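B-cell lymphoma 3 protein (Homo sapiens, PDB 1K1A) regulates transcription of NF-kappaB target genes, holding the p50 subunit out of the nucleus when cytoplasmic and acting as an activator when nuclear, here represented by its ankyrin repeat domain. Local coordinates at residues Arg27-Phe32 and Val62-Thr67; Ser71-Ala74 and Gln80-Ala83. One frame throughout, in Å; residues are numbered along the deposited sequence.

Interaction 1: residues Arg27-Phe32 and Val62-Thr67; sequences RLVNLF and VRLLVT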
loop_
_atom_site.group_PDB
_atom_site.type_symbol
_atom_site.label_atom_id
_atom_site.label_comp_id
_atom_site.label_asym_id
_atom_site.label_seq_id
_atom_site.Cartn_x
_atom_site.Cartn_y
_atom_site.Cartn_z
ATOM N N ARG A 27 -25.683 9.670 -15.668
ATOM C CA ARG A 27 -26.127 10.220 -16.945
ATOM C C ARG A 27 -24.965 10.342 -17.934
ATOM O O ARG A 27 -25.070 9.921 -19.096
ATOM C CB ARG A 27 -26.792 11.581 -16.727
ATOM C CG ARG A 27 -26.833 12.477 -17.962
ATOM C CD ARG A 27 -27.708 13.731 -17.787
ATOM N NE ARG A 27 -26.983 14.945 -17.387
ATOM C CZ ARG A 27 -25.888 14.987 -16.622
ATOM N NH1 ARG A 27 -25.337 16.158 -16.329
ATOM N NH2 ARG A 27 -25.342 13.875 -16.153
ATOM N N LEU A 28 -23.855 10.896 -17.461
ATOM C CA LEU A 28 -22.662 11.083 -18.279
ATOM C C LEU A 28 -22.008 9.761 -18.710
ATOM O O LEU A 28 -21.474 9.651 -19.819
ATOM C CB LEU A 28 -21.645 11.944 -17.532
ATOM C CG LEU A 28 -21.967 13.433 -17.471
ATOM C CD1 LEU A 28 -21.017 14.135 -16.516
ATOM C CD2 LEU A 28 -21.874 14.042 -18.858
ATOM N N VAL A 29 -22.024 8.773 -17.824
ATOM C CA VAL A 29 -21.483 7.461 -18.164
ATOM C C VAL A 29 -22.287 6.837 -19.317
ATOM O O VAL A 29 -21.712 6.301 -20.269
ATOM C CB VAL A 29 -21.432 6.529 -16.944
ATOM C CG1 VAL A 29 -21.285 5.069 -17.383
ATOM C CG2 VAL A 29 -20.276 6.948 -16.013
ATOM N N ASN A 30 -23.611 6.948 -19.239
ATOM C CA ASN A 30 -24.484 6.482 -20.313
ATOM C C ASN A 30 -24.197 7.210 -21.627
ATOM O O ASN A 30 -24.121 6.589 -22.685
ATOM C CB ASN A 30 -25.961 6.645 -19.922
ATOM C CG ASN A 30 -26.380 5.693 -18.816
ATOM O OD1 ASN A 30 -25.803 4.611 -18.658
ATOM N ND2 ASN A 30 -27.379 6.092 -18.035
ATOM N N LEU A 31 -24.022 8.525 -21.548
ATOM C CA LEU A 31 -23.712 9.343 -22.718
ATOM C C LEU A 31 -22.376 8.955 -23.358
ATOM O O LEU A 31 -22.265 8.880 -24.579
ATOM C CB LEU A 31 -23.681 10.822 -22.333
ATOM C CG LEU A 31 -24.774 11.728 -22.898
ATOM C CD1 LEU A 31 -25.513 12.439 -21.775
ATOM C CD2 LEU A 31 -24.149 12.752 -23.859
ATOM N N PHE A 32 -21.369 8.716 -22.524
ATOM C CA PHE A 32 -20.041 8.338 -23.004
ATOM C C PHE A 32 -20.076 7.012 -23.747
ATOM O O PHE A 32 -19.483 6.877 -24.821
ATOM C CB PHE A 32 -19.048 8.234 -21.839
ATOM C CG PHE A 32 -18.372 9.531 -21.497
ATOM C CD1 PHE A 32 -19.091 10.713 -21.451
ATOM C CD2 PHE A 32 -17.014 9.566 -21.219
ATOM C CE1 PHE A 32 -18.469 11.912 -21.131
ATOM C CE2 PHE A 32 -16.386 10.760 -20.903
ATOM C CZ PHE A 32 -17.113 11.935 -20.862
ATOM N N VAL A 62 -17.113 5.038 -7.213
ATOM C CA VAL A 62 -16.076 4.081 -7.573
ATOM C C VAL A 62 -16.723 2.826 -8.168
ATOM O O VAL A 62 -16.312 2.336 -9.219
ATOM C CB VAL A 62 -15.241 3.676 -6.345
ATOM C CG1 VAL A 62 -14.358 2.462 -6.667
ATOM C CG2 VAL A 62 -14.392 4.857 -5.838
ATOM N N ARG A 63 -17.737 2.312 -7.484
ATOM C CA ARG A 63 -18.462 1.119 -7.922
ATOM C C ARG A 63 -19.104 1.283 -9.304
ATOM O O ARG A 63 -19.023 0.390 -10.150
ATOM C CB ARG A 63 -19.562 0.761 -6.909
ATOM C CG ARG A 63 -19.059 0.162 -5.586
ATOM C CD ARG A 63 -20.172 -0.412 -4.690
ATOM N NE ARG A 63 -19.669 -0.766 -3.356
ATOM C CZ ARG A 63 -19.205 -1.968 -3.027
ATOM N NH1 ARG A 63 -19.178 -2.935 -3.931
ATOM N NH2 ARG A 63 -18.760 -2.204 -1.796
ATOM N N LEU A 64 -19.776 2.410 -9.508
ATOM C CA LEU A 64 -20.432 2.701 -10.784
ATOM C C LEU A 64 -19.414 2.731 -11.918
ATOM O O LEU A 64 -19.605 2.094 -12.955
ATOM C CB LEU A 64 -21.176 4.042 -10.721
ATOM C CG LEU A 64 -21.902 4.525 -11.988
ATOM C CD1 LEU A 64 -22.770 5.737 -11.678
ATOM C CD2 LEU A 64 -20.923 4.847 -13.112
ATOM N N LEU A 65 -18.333 3.473 -11.709
ATOM C CA LEU A 65 -17.312 3.640 -12.734
ATOM C C LEU A 65 -16.611 2.333 -13.079
ATOM O O LEU A 65 -16.419 2.020 -14.249
ATOM C CB LEU A 65 -16.279 4.703 -12.317
ATOM C CG LEU A 65 -16.760 6.164 -12.310
ATOM C CD1 LEU A 65 -15.656 7.071 -11.789
ATOM C CD2 LEU A 65 -17.198 6.607 -13.695
ATOM N N VAL A 66 -16.229 1.573 -12.059
ATOM C CA VAL A 66 -15.539 0.305 -12.301
ATOM C C VAL A 66 -16.450 -0.696 -13.018
ATOM O O VAL A 66 -16.048 -1.317 -14.004
ATOM C CB VAL A 66 -14.980 -0.281 -11.009
ATOM C CG1 VAL A 66 -14.347 -1.663 -11.277
ATOM C CG2 VAL A 66 -13.930 0.686 -10.433
ATOM N N THR A 67 -17.695 -0.805 -12.561
ATOM C CA THR A 67 -18.632 -1.722 -13.189
ATOM C C THR A 67 -18.915 -1.309 -14.648
ATOM O O THR A 67 -19.185 -2.160 -15.505
ATOM C CB THR A 67 -19.937 -1.847 -12.353
ATOM O OG1 THR A 67 -20.507 -0.554 -12.145
ATOM C CG2 THR A 67 -19.627 -2.306 -10.937
#
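Val29 on helix 22-34 reaches across to Leu65 and Leu64 on helix 59-67, and one methyl of the valine makes both contacts. Its CG2 lies 3.9 Å from Leu65 CD2, the two side chains meeting at a slant. CG of Leu65 swings beside the backbone N (chi1 -71°), which brings the end of the chain back toward the valine. Leu64 is modelled in two conformations; in the one described here its CG is anti to the backbone N, the chain extends toward helix 22-34 past Val29 in the opposite sense, and CD2 comes 3.6 Å from Val29 CG2, a contact that belongs to this conformer. With Val29 CA 7.8 Å from Leu65 CA, a short beta-branched residue on one side and longer leucines on the other let methyls meet between the helices. Val29 also touches Ala68, and Leu64 packs on Leu22, Val25 and His26 of helix 22-34. These helices belong to ankyrin repeats 1 and 2, and the contact is part of their side-by-side stacking. Purely apolar chemistry implies that the two segments are joined by van der Waals contact and exclusion of water, without directional bonds.

Interaction 2: residues Ser71-Ala74 and Gln80-Ala83; sequences SPMA and QTAA
Pro72 and Met73 run alongside Ala82 and Thr81, with Pro72 CA 5.4 Å from Ala82 CA, where a type I beta turn from Ser71 to Ala74 faces the start of helix 82-88. The one direct bond between the segments is weak: Ala82 N gives its proton to Pro72 O at 3.4 Å and 157°. One water adds a bridge beside it, accepting from Ala83 N and donating to Pro72 O at 2.7 Å, and so links the turn to a backbone N-H of the helix's first turn. A second water lies 2.9 Å from Ala74 O and also draws on the N-H of Ala82, which is thus divided between two weak partners, this water and Pro72 O. Proline suits the second place of the turn because its ring already fixes phi near the value required. Ser71 ties down the same bend, its OG accepting from Met73 N at 3.1 Å in an ST turn. Facing the turn, Thr81 brings CB to 3.5 Å from Pro72 O, while its CG2, beside the backbone N, is 4.3 Å from Met73 SD. With chi1 at 61°, OG1 sits between the backbone N and the carbonyl carbon and caps the helix through a weak bond from His84 N, the N-cap role for which threonine is well suited. Ala82 turns its small methyl toward the turn, which lets the backbones come close. The threonine and the alanine belong to the Thr-Ala-Ala-His sequence here, a variant of the ankyrin TPLH motif. Pro72 also packs on Leu107, and Met73 and Thr81 on Ala111. The turn belongs to the loop after helix 59-67, and its partner runs into helix 82-88, so the contact joins the end of repeat 2 to the helix start of repeat 3.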
loop_
_atom_site.group_PDB
_atom_site.type_symbol
_atom_site.label_atom_id
_atom_site.label_comp_id
_atom_site.label_asym_id
_atom_site.label_seq_id
_atom_site.Cartn_x
_atom_site.Cartn_y
_atom_site.Cartn_z
ATOM N N SER A 71 -10.863 1.416 -15.846
ATOM C CA SER A 71 -9.784 0.522 -15.424
ATOM C C SER A 71 -9.161 0.887 -14.083
ATOM O O SER A 71 -8.717 2.012 -13.878
ATOM C CB SER A 71 -8.683 0.473 -16.492
ATOM O OG SER A 71 -7.577 -0.308 -16.047
ATOM N N PRO A 72 -9.113 -0.085 -13.179
ATOM C CA PRO A 72 -8.447 0.089 -11.888
ATOM C C PRO A 72 -6.928 0.200 -12.053
ATOM O O PRO A 72 -6.256 0.598 -11.109
ATOM C CB PRO A 72 -8.794 -1.207 -11.140
ATOM C CG PRO A 72 -9.940 -1.782 -11.877
ATOM C CD PRO A 72 -9.716 -1.422 -13.316
ATOM N N MET A 73 -6.398 -0.140 -13.228
ATOM C CA MET A 73 -4.950 -0.066 -13.445
ATOM C C MET A 73 -4.453 1.215 -14.149
ATOM O O MET A 73 -3.252 1.377 -14.341
ATOM C CB MET A 73 -4.433 -1.306 -14.191
ATOM C CG MET A 73 -4.664 -2.631 -13.458
ATOM S SD MET A 73 -3.788 -2.737 -11.886
ATOM C CE MET A 73 -2.078 -2.844 -12.463
ATOM N N ALA A 74 -5.360 2.107 -14.551
ATOM C CA ALA A 74 -4.932 3.370 -15.168
ATOM C C ALA A 74 -4.036 4.112 -14.182
ATOM O O ALA A 74 -4.352 4.196 -12.990
ATOM C CB ALA A 74 -6.131 4.233 -15.547
ATOM N N GLN A 80 0.332 6.039 -9.676
ATOM C CA GLN A 80 -0.583 5.404 -8.709
ATOM C C GLN A 80 -1.775 4.780 -9.406
ATOM O O GLN A 80 -2.373 5.401 -10.281
ATOM C CB GLN A 80 -1.112 6.432 -7.696
ATOM C CG GLN A 80 -0.038 7.180 -6.905
ATOM C CD GLN A 80 0.427 6.424 -5.675
ATOM O OE1 GLN A 80 0.112 6.807 -4.546
ATOM N NE2 GLN A 80 1.169 5.351 -5.887
ATOM N N THR A 81 -2.121 3.552 -9.019
ATOM C CA THR A 81 -3.371 2.937 -9.465
ATOM C C THR A 81 -4.455 3.374 -8.495
ATOM O O THR A 81 -4.169 4.026 -7.497
ATOM C CB THR A 81 -3.296 1.388 -9.452
ATOM O OG1 THR A 81 -3.044 0.922 -8.111
ATOM C CG2 THR A 81 -2.083 0.870 -10.273
ATOM N N ALA A 82 -5.699 3.017 -8.790
ATOM C CA ALA A 82 -6.810 3.310 -7.891
ATOM C C ALA A 82 -6.531 2.764 -6.484
ATOM O O ALA A 82 -6.816 3.424 -5.478
ATOM C CB ALA A 82 -8.079 2.720 -8.445
ATOM N N ALA A 83 -5.973 1.560 -6.422
ATOM C CA ALA A 83 -5.661 0.921 -5.148
ATOM C C ALA A 83 -4.638 1.710 -4.337
ATOM O O ALA A 83 -4.792 1.856 -3.121
ATOM C CB ALA A 83 -5.188 -0.517 -5.360
HETATM O O HOH W 1 -6.845 3.589 -11.704
HETATM O O HOH W 2 -6.126 -0.442 -8.628
#

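From the N terminus, helix 22-34 comes first, and interaction 1 closes when the chain, having passed through helix 49-55, returns along helix 59-67; 29 residues lie between its segments. The chain then leaves that helix and almost at once enters interaction 2, which closes a much shorter loop, of five intervening residues, at the start of helix 82-88. The two contacts are in series, neither nested nor crossed, with centres about 16 Å apart. Interaction 1 ties repeat 1 to repeat 2 through helix faces, and interaction 2 ties repeat 2 to repeat 3 through a turn and a helix start. Together they link three successive ankyrin repeats, with repeat 2 taking part in both.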